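Local atomic coordinates of endonuclease V isoform X2 (Ciona intestinalis, PDB entry 6OZI), a protein that probably cleaves inosine-containing nucleic acid in a metal-ion-dependent reaction, apparently with RNA as the main target of the eukaryotic enzymes. Residues 25-30 / 210-215. The protein carries 1 engineered substitution. Sequence-based numbering, arbitrary orientation.
Sequences RSDGDF and LETAAK
With CG of D27 beside its backbone N and anti to the carbonyl carbon (chi1 -70°), the carboxylate reaches the first turn of helix 210-219, where T212 holds OG1 in the corresponding place (chi1 -57°) and meets it from the opposite direction. The threonine hydroxyl donates to D27 across 2.5 Å between T212 OG1 and D27 OD2, a short bond that arrives on the syn side of the oxygen, 17° out of the carboxylate plane. The other carboxylate oxygen accepts from the backbone N of S209, just before the helix. Aspartate suits this place because its two oxygens can serve two donors, and the amino end of the helix is likely to stabilise its negative charge. Were D27 replaced by alanine, the T212 hydroxyl and the S209 amide would probably both lose their acceptor, and the loop would be freer to shift from the helix end. Threonine is equally apt: besides the hydroxyl it offers a methyl, and T212 CG2 packs obliquely against the F30 ring, 3.8 Å from F30 CE2. That buried ring also makes a cation-pi contact with R139.

A type II' beta turn, closed by F30 N donating to D27 O at 2.9 Å, brings D27 and F30 to the same helix. G28, second in the turn, adopts a positive phi that a residue without a side chain accepts easily. Nearer the helix start, one water accepts from L210 N at 2.8 Å and donates to R25 O at 3.0 Å, while L210 leans on V185 and K188 of strand 184-190. The contact thus pins the loop between helix 6-19 and strand 37-45 to the start of helix 210-219, about 13 Å at the nearest atom from the bound nucleic acid, on the RNase H-like fold of endonuclease V.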
# COMPACT_ATOMS: atom_id res chain seq x y z
N ARG A 25 21.49 -16.09 25.07
CA ARG A 25 20.54 -16.83 24.25
C ARG A 25 19.91 -17.98 25.01
O ARG A 25 19.62 -19.04 24.45
CB ARG A 25 21.22 -17.32 22.97
CG ARG A 25 21.57 -16.18 22.06
CD ARG A 25 22.25 -16.66 20.82
NE ARG A 25 23.51 -17.35 21.12
CZ ARG A 25 23.74 -18.63 20.85
NH1 ARG A 25 22.81 -19.36 20.26
NH2 ARG A 25 24.91 -19.17 21.15
N SER A 26 19.69 -17.78 26.30
CA SER A 26 19.01 -18.73 27.16
C SER A 26 17.93 -18.01 27.95
O SER A 26 17.92 -16.77 28.04
CB SER A 26 19.99 -19.43 28.12
OG SER A 26 20.99 -20.13 27.40
N ASP A 27 17.02 -18.78 28.53
CA ASP A 27 15.87 -18.21 29.22
C ASP A 27 16.19 -17.74 30.64
O ASP A 27 15.54 -16.82 31.14
CB ASP A 27 14.72 -19.22 29.24
CG ASP A 27 14.11 -19.44 27.86
OD1 ASP A 27 14.36 -18.63 26.95
OD2 ASP A 27 13.38 -20.43 27.70
N GLY A 28 17.14 -18.37 31.31
CA GLY A 28 17.34 -18.08 32.73
C GLY A 28 16.09 -18.46 33.50
O GLY A 28 15.52 -19.54 33.29
N ASP A 29 15.64 -17.57 34.38
CA ASP A 29 14.39 -17.80 35.10
C ASP A 29 13.17 -17.26 34.35
O ASP A 29 12.09 -17.16 34.94
CB ASP A 29 14.45 -17.23 36.52
CG ASP A 29 15.04 -15.84 36.58
OD1 ASP A 29 14.65 -14.99 35.74
OD2 ASP A 29 15.90 -15.61 37.46
N PHE A 30 13.34 -16.88 33.08
CA PHE A 30 12.24 -16.42 32.25
C PHE A 30 11.55 -17.60 31.58
O PHE A 30 12.18 -18.61 31.27
CB PHE A 30 12.74 -15.43 31.20
CG PHE A 30 11.72 -15.07 30.14
CD1 PHE A 30 10.71 -14.16 30.41
CD2 PHE A 30 11.79 -15.63 28.88
CE1 PHE A 30 9.78 -13.82 29.43
CE2 PHE A 30 10.87 -15.30 27.90
CZ PHE A 30 9.86 -14.39 28.17
N LEU A 210 16.22 -19.32 21.45
CA LEU A 210 15.58 -19.33 20.14
C LEU A 210 14.23 -20.03 20.19
O LEU A 210 13.27 -19.61 19.53
CB LEU A 210 16.51 -19.99 19.12
CG LEU A 210 15.94 -20.26 17.71
CD1 LEU A 210 15.37 -18.99 17.07
CD2 LEU A 210 17.01 -20.87 16.83
N GLU A 211 14.14 -21.09 21.00
CA GLU A 211 12.92 -21.88 21.09
C GLU A 211 11.79 -21.09 21.73
O GLU A 211 10.65 -21.06 21.22
CB GLU A 211 13.21 -23.14 21.90
CG GLU A 211 14.21 -24.10 21.24
CD GLU A 211 15.69 -23.73 21.35
OE1 GLU A 211 16.04 -22.73 22.04
OE2 GLU A 211 16.51 -24.49 20.76
N THR A 212 12.08 -20.44 22.86
CA THR A 212 11.09 -19.58 23.50
C THR A 212 10.75 -18.40 22.60
O THR A 212 9.58 -18.00 22.49
CB THR A 212 11.60 -19.12 24.86
OG1 THR A 212 11.91 -20.26 25.68
CG2 THR A 212 10.56 -18.26 25.55
N ALA A 213 11.76 -17.85 21.91
CA ALA A 213 11.51 -16.78 20.95
C ALA A 213 10.46 -17.21 19.92
O ALA A 213 9.49 -16.49 19.67
CB ALA A 213 12.81 -16.38 20.26
N ALA A 214 10.64 -18.40 19.34
CA ALA A 214 9.68 -18.88 18.34
C ALA A 214 8.30 -19.07 18.94
O ALA A 214 7.29 -18.73 18.30
CB ALA A 214 10.18 -20.18 17.71
N LYS A 215 8.21 -19.60 20.17
CA LYS A 215 6.89 -19.74 20.80
C LYS A 215 6.21 -18.38 20.97
O LYS A 215 5.00 -18.26 20.78
CB LYS A 215 7.00 -20.43 22.16
CG LYS A 215 6.71 -21.93 22.15
CD LYS A 215 7.49 -22.64 23.25
CE LYS A 215 6.95 -24.04 23.50
NZ LYS A 215 6.40 -24.64 22.26
O HOH W 1 18.96 -20.04 21.72